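Local coordinates for Ulp1-like SUMO protease (Chaetomium thermophilum, PDB 6DG4), which probably removes SUMO from modified proteins as a cysteine protease of the C48 (Ulp1) family, seen here as its catalytic domain, at residues A[10-23]-A[227-241]. Sequence-based numbering, arbitrary orientation.
Sequences QLITPLSEEWRSRV and QLPLQRQRIAAVLLN
Val-23 fits as a knob into a hole formed by Gln-233, Ala-236, Ala-237 and Leu-240, where helix 17-23 crosses helix 228-241 nearly at a right angle (85°). Beside it, the six-membered ring of Trp-19 packs against Ala-237, CE3 lying 3.7 Å from CB, while its indole NE1 turns to Asp-247. Toward the N-terminal end of helix 228-241, Ile-12 of the loop lays its side chain across Gln-231 at about a right angle, CG1 3.7 Å from OE1, and the CD2 methyl of Leu-230 rests on the Thr-13–Pro-14 peptide.

The one direct hydrogen bond between the segments comes from Arg-234. Its chain bends at chi3 (59°), bringing NH1 to Thr-13 O at 2.9 Å, a bent bond (134°) that meets the carbonyl from above its plane; Thr-13 OG1 lies over one guanidinium face. Water 2 links Arg-234 NE, Leu-11 O and Gln-231 OE1, and Gln-231 NE2 is held by Thr-208 of helix 202-215. A leucine in place of Arg-234 would probably leave Thr-13 O without this donor and water 2 without its NE-H. The chemistry implies apolar packing along the whole contact, to which Arg-234 and bridging waters add directional ties within the catalytic domain.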
# COMPACT_ATOMS: atom_id res chain seq x y z
N GLN A 10 6.10 5.21 -18.01
CA GLN A 10 5.49 3.90 -17.82
C GLN A 10 5.73 3.39 -16.40
O GLN A 10 6.87 3.29 -15.94
CB GLN A 10 6.10 2.92 -18.82
CG GLN A 10 5.42 1.57 -18.88
CD GLN A 10 4.16 1.61 -19.71
OE1 GLN A 10 4.18 2.07 -20.85
NE2 GLN A 10 3.05 1.14 -19.14
N LEU A 11 4.63 3.02 -15.72
CA LEU A 11 4.73 2.66 -14.31
C LEU A 11 5.45 1.33 -14.11
O LEU A 11 6.29 1.20 -13.21
CB LEU A 11 3.33 2.60 -13.68
CG LEU A 11 3.30 2.21 -12.20
CD1 LEU A 11 3.97 3.27 -11.34
CD2 LEU A 11 1.87 1.96 -11.74
N ILE A 12 5.11 0.32 -14.91
CA ILE A 12 5.63 -1.03 -14.74
C ILE A 12 6.47 -1.35 -15.96
O ILE A 12 5.93 -1.53 -17.06
CB ILE A 12 4.51 -2.06 -14.56
CG1 ILE A 12 3.60 -1.66 -13.40
CG2 ILE A 12 5.09 -3.45 -14.34
CD1 ILE A 12 2.39 -2.54 -13.24
N THR A 13 7.79 -1.41 -15.77
CA THR A 13 8.75 -1.56 -16.86
C THR A 13 9.69 -2.72 -16.59
O THR A 13 9.94 -3.07 -15.43
CB THR A 13 9.57 -0.27 -17.00
OG1 THR A 13 10.07 0.12 -15.71
CG2 THR A 13 8.75 0.86 -17.55
N PRO A 14 10.25 -3.31 -17.63
CA PRO A 14 11.16 -4.45 -17.43
C PRO A 14 12.44 -4.06 -16.70
O PRO A 14 12.95 -2.95 -16.84
CB PRO A 14 11.46 -4.92 -18.86
CG PRO A 14 11.14 -3.73 -19.73
CD PRO A 14 10.01 -3.03 -19.06
N LEU A 15 12.95 -4.99 -15.91
CA LEU A 15 14.16 -4.76 -15.13
C LEU A 15 15.42 -4.94 -15.96
O LEU A 15 15.45 -5.69 -16.94
CB LEU A 15 14.22 -5.73 -13.95
CG LEU A 15 13.18 -5.53 -12.85
CD1 LEU A 15 13.13 -6.77 -11.96
CD2 LEU A 15 13.49 -4.32 -12.02
N SER A 16 16.49 -4.28 -15.53
CA SER A 16 17.81 -4.53 -16.07
C SER A 16 18.23 -5.98 -15.82
O SER A 16 17.68 -6.68 -14.97
CB SER A 16 18.83 -3.63 -15.38
OG SER A 16 19.08 -4.10 -14.07
N GLU A 17 19.24 -6.42 -16.58
CA GLU A 17 19.72 -7.79 -16.40
C GLU A 17 20.26 -8.00 -14.99
O GLU A 17 20.06 -9.07 -14.40
CB GLU A 17 20.76 -8.13 -17.46
CG GLU A 17 20.12 -8.54 -18.79
CD GLU A 17 21.12 -8.76 -19.91
OE1 GLU A 17 22.28 -9.14 -19.64
OE2 GLU A 17 20.73 -8.56 -21.08
N GLU A 18 20.94 -6.99 -14.42
CA GLU A 18 21.44 -7.13 -13.05
C GLU A 18 20.30 -7.39 -12.08
O GLU A 18 20.39 -8.29 -11.23
CB GLU A 18 22.21 -5.87 -12.64
CG GLU A 18 22.65 -5.81 -11.15
CD GLU A 18 22.20 -4.55 -10.39
OE1 GLU A 18 22.44 -3.40 -10.85
OE2 GLU A 18 21.60 -4.72 -9.31
N TRP A 19 19.22 -6.63 -12.18
CA TRP A 19 18.13 -6.81 -11.22
C TRP A 19 17.35 -8.09 -11.49
O TRP A 19 16.92 -8.77 -10.56
CB TRP A 19 17.22 -5.59 -11.18
CG TRP A 19 17.78 -4.52 -10.30
CD1 TRP A 19 18.26 -3.31 -10.69
CD2 TRP A 19 17.93 -4.58 -8.88
NE1 TRP A 19 18.69 -2.60 -9.59
CE2 TRP A 19 18.50 -3.36 -8.47
CE3 TRP A 19 17.63 -5.54 -7.92
CZ2 TRP A 19 18.78 -3.08 -7.14
CZ3 TRP A 19 17.90 -5.26 -6.59
CH2 TRP A 19 18.47 -4.04 -6.21
N ARG A 20 17.14 -8.44 -12.77
CA ARG A 20 16.51 -9.72 -13.07
C ARG A 20 17.31 -10.86 -12.46
O ARG A 20 16.75 -11.77 -11.83
CB ARG A 20 16.39 -9.91 -14.58
CG ARG A 20 15.41 -8.98 -15.23
CD ARG A 20 15.60 -8.97 -16.74
NE ARG A 20 15.58 -10.31 -17.31
CZ ARG A 20 16.08 -10.63 -18.50
NH1 ARG A 20 16.65 -9.70 -19.25
NH2 ARG A 20 16.01 -11.88 -18.94
N SER A 21 18.63 -10.83 -12.64
CA SER A 21 19.48 -11.89 -12.11
C SER A 21 19.43 -11.92 -10.59
O SER A 21 19.44 -13.00 -9.98
CB SER A 21 20.91 -11.68 -12.59
OG SER A 21 21.02 -11.93 -13.97
N ARG A 22 19.38 -10.75 -9.95
CA ARG A 22 19.35 -10.70 -8.49
C ARG A 22 18.04 -11.27 -7.96
O ARG A 22 18.04 -12.01 -6.97
CB ARG A 22 19.55 -9.25 -8.06
CG ARG A 22 19.84 -9.04 -6.61
CD ARG A 22 20.67 -7.78 -6.46
NE ARG A 22 20.49 -7.17 -5.16
CZ ARG A 22 20.94 -5.96 -4.84
NH1 ARG A 22 21.58 -5.22 -5.75
NH2 ARG A 22 20.73 -5.49 -3.62
N VAL A 23 16.93 -10.95 -8.63
CA VAL A 23 15.64 -11.49 -8.23
C VAL A 23 15.60 -13.00 -8.42
O VAL A 23 15.12 -13.74 -7.55
CB VAL A 23 14.52 -10.76 -9.00
CG1 VAL A 23 13.21 -11.48 -8.84
CG2 VAL A 23 14.41 -9.32 -8.51
N GLN A 227 0.35 -6.75 -16.87
CA GLN A 227 1.67 -6.31 -16.43
C GLN A 227 2.05 -6.81 -15.04
O GLN A 227 3.18 -6.59 -14.60
CB GLN A 227 1.74 -4.78 -16.44
CG GLN A 227 1.64 -4.17 -17.81
CD GLN A 227 1.37 -2.69 -17.76
OE1 GLN A 227 1.09 -2.13 -16.70
NE2 GLN A 227 1.44 -2.04 -18.90
N LEU A 228 1.16 -7.51 -14.36
CA LEU A 228 1.43 -7.84 -12.97
C LEU A 228 2.48 -8.92 -12.76
O LEU A 228 3.18 -8.87 -11.75
CB LEU A 228 0.13 -8.15 -12.22
CG LEU A 228 -0.83 -6.95 -12.17
CD1 LEU A 228 -2.03 -7.29 -11.32
CD2 LEU A 228 -0.16 -5.67 -11.65
N PRO A 229 2.68 -9.89 -13.67
CA PRO A 229 3.83 -10.79 -13.48
C PRO A 229 5.15 -10.03 -13.41
O PRO A 229 6.01 -10.32 -12.57
CB PRO A 229 3.74 -11.73 -14.69
CG PRO A 229 2.27 -11.80 -14.96
CD PRO A 229 1.77 -10.39 -14.73
N LEU A 230 5.31 -9.02 -14.26
CA LEU A 230 6.50 -8.18 -14.19
C LEU A 230 6.51 -7.36 -12.91
O LEU A 230 7.57 -7.19 -12.28
CB LEU A 230 6.55 -7.29 -15.42
CG LEU A 230 7.57 -6.16 -15.41
CD1 LEU A 230 8.97 -6.70 -15.23
CD2 LEU A 230 7.41 -5.39 -16.72
N GLN A 231 5.36 -6.83 -12.50
CA GLN A 231 5.31 -6.05 -11.27
C GLN A 231 5.75 -6.87 -10.06
O GLN A 231 6.35 -6.32 -9.13
CB GLN A 231 3.90 -5.50 -11.07
CG GLN A 231 3.71 -4.61 -9.85
CD GLN A 231 4.38 -3.26 -9.95
OE1 GLN A 231 5.44 -3.09 -10.57
NE2 GLN A 231 3.77 -2.27 -9.30
N ARG A 232 5.47 -8.17 -10.05
CA ARG A 232 5.96 -9.02 -8.96
C ARG A 232 7.49 -8.98 -8.90
O ARG A 232 8.07 -8.93 -7.82
CB ARG A 232 5.47 -10.45 -9.13
CG ARG A 232 3.98 -10.60 -8.96
CD ARG A 232 3.51 -11.92 -9.56
NE ARG A 232 2.06 -12.07 -9.43
CZ ARG A 232 1.46 -12.64 -8.39
NH1 ARG A 232 2.18 -13.11 -7.38
NH2 ARG A 232 0.14 -12.71 -8.35
N GLN A 233 8.15 -9.05 -10.07
CA GLN A 233 9.60 -8.99 -10.10
C GLN A 233 10.10 -7.64 -9.61
O GLN A 233 11.11 -7.56 -8.91
CB GLN A 233 10.11 -9.20 -11.52
CG GLN A 233 9.88 -10.54 -12.10
CD GLN A 233 10.59 -10.67 -13.43
OE1 GLN A 233 11.51 -11.46 -13.60
NE2 GLN A 233 10.17 -9.85 -14.38
N ARG A 234 9.41 -6.56 -10.00
CA ARG A 234 9.81 -5.23 -9.57
C ARG A 234 9.65 -5.05 -8.07
O ARG A 234 10.51 -4.47 -7.41
CB ARG A 234 9.01 -4.17 -10.33
CG ARG A 234 9.28 -4.18 -11.84
CD ARG A 234 8.60 -3.01 -12.56
NE ARG A 234 9.09 -1.76 -12.00
CZ ARG A 234 10.28 -1.22 -12.26
NH1 ARG A 234 11.12 -1.78 -13.13
NH2 ARG A 234 10.64 -0.11 -11.64
N ILE A 235 8.54 -5.55 -7.51
CA ILE A 235 8.34 -5.50 -6.07
C ILE A 235 9.46 -6.27 -5.37
O ILE A 235 10.01 -5.81 -4.36
CB ILE A 235 6.95 -6.05 -5.69
CG1 ILE A 235 5.86 -5.11 -6.18
CG2 ILE A 235 6.84 -6.27 -4.18
CD1 ILE A 235 4.49 -5.77 -6.24
N ALA A 236 9.81 -7.45 -5.89
CA ALA A 236 10.89 -8.23 -5.31
C ALA A 236 12.19 -7.43 -5.31
O ALA A 236 12.92 -7.40 -4.31
CB ALA A 236 11.07 -9.53 -6.09
N ALA A 237 12.51 -6.78 -6.44
CA ALA A 237 13.72 -5.97 -6.52
C ALA A 237 13.71 -4.83 -5.50
O ALA A 237 14.72 -4.55 -4.86
CB ALA A 237 13.89 -5.42 -7.93
N VAL A 238 12.56 -4.15 -5.36
CA VAL A 238 12.46 -3.07 -4.38
C VAL A 238 12.73 -3.59 -2.97
O VAL A 238 13.45 -2.97 -2.18
CB VAL A 238 11.09 -2.38 -4.48
CG1 VAL A 238 10.87 -1.45 -3.30
CG2 VAL A 238 10.97 -1.61 -5.79
N LEU A 239 12.15 -4.75 -2.63
CA LEU A 239 12.38 -5.31 -1.30
C LEU A 239 13.85 -5.65 -1.10
O LEU A 239 14.43 -5.34 -0.05
CB LEU A 239 11.49 -6.53 -1.08
CG LEU A 239 9.98 -6.25 -1.05
CD1 LEU A 239 9.19 -7.54 -1.07
CD2 LEU A 239 9.58 -5.41 0.16
N LEU A 240 14.49 -6.26 -2.10
CA LEU A 240 15.91 -6.60 -1.98
C LEU A 240 16.77 -5.34 -1.90
O LEU A 240 17.81 -5.35 -1.24
CB LEU A 240 16.34 -7.44 -3.18
CG LEU A 240 15.70 -8.82 -3.28
CD1 LEU A 240 16.05 -9.49 -4.59
CD2 LEU A 240 16.13 -9.69 -2.10
N ASN A 241 16.34 -4.27 -2.57
CA ASN A 241 17.06 -3.00 -2.60
C ASN A 241 16.93 -2.24 -1.29
O ASN A 241 17.70 -1.30 -1.05
CB ASN A 241 16.46 -2.15 -3.73
CG ASN A 241 17.23 -0.87 -3.97
OD1 ASN A 241 18.40 -0.89 -4.35
ND2 ASN A 241 16.55 0.25 -3.82
O HOH W 1 2.53 0.26 -16.43
O HOH W 2 6.70 -0.60 -10.80
O HOH W 3 8.26 1.99 -10.55
O HOH W 4 14.12 -12.81 -12.42
O HOH W 5 20.57 -2.28 -3.20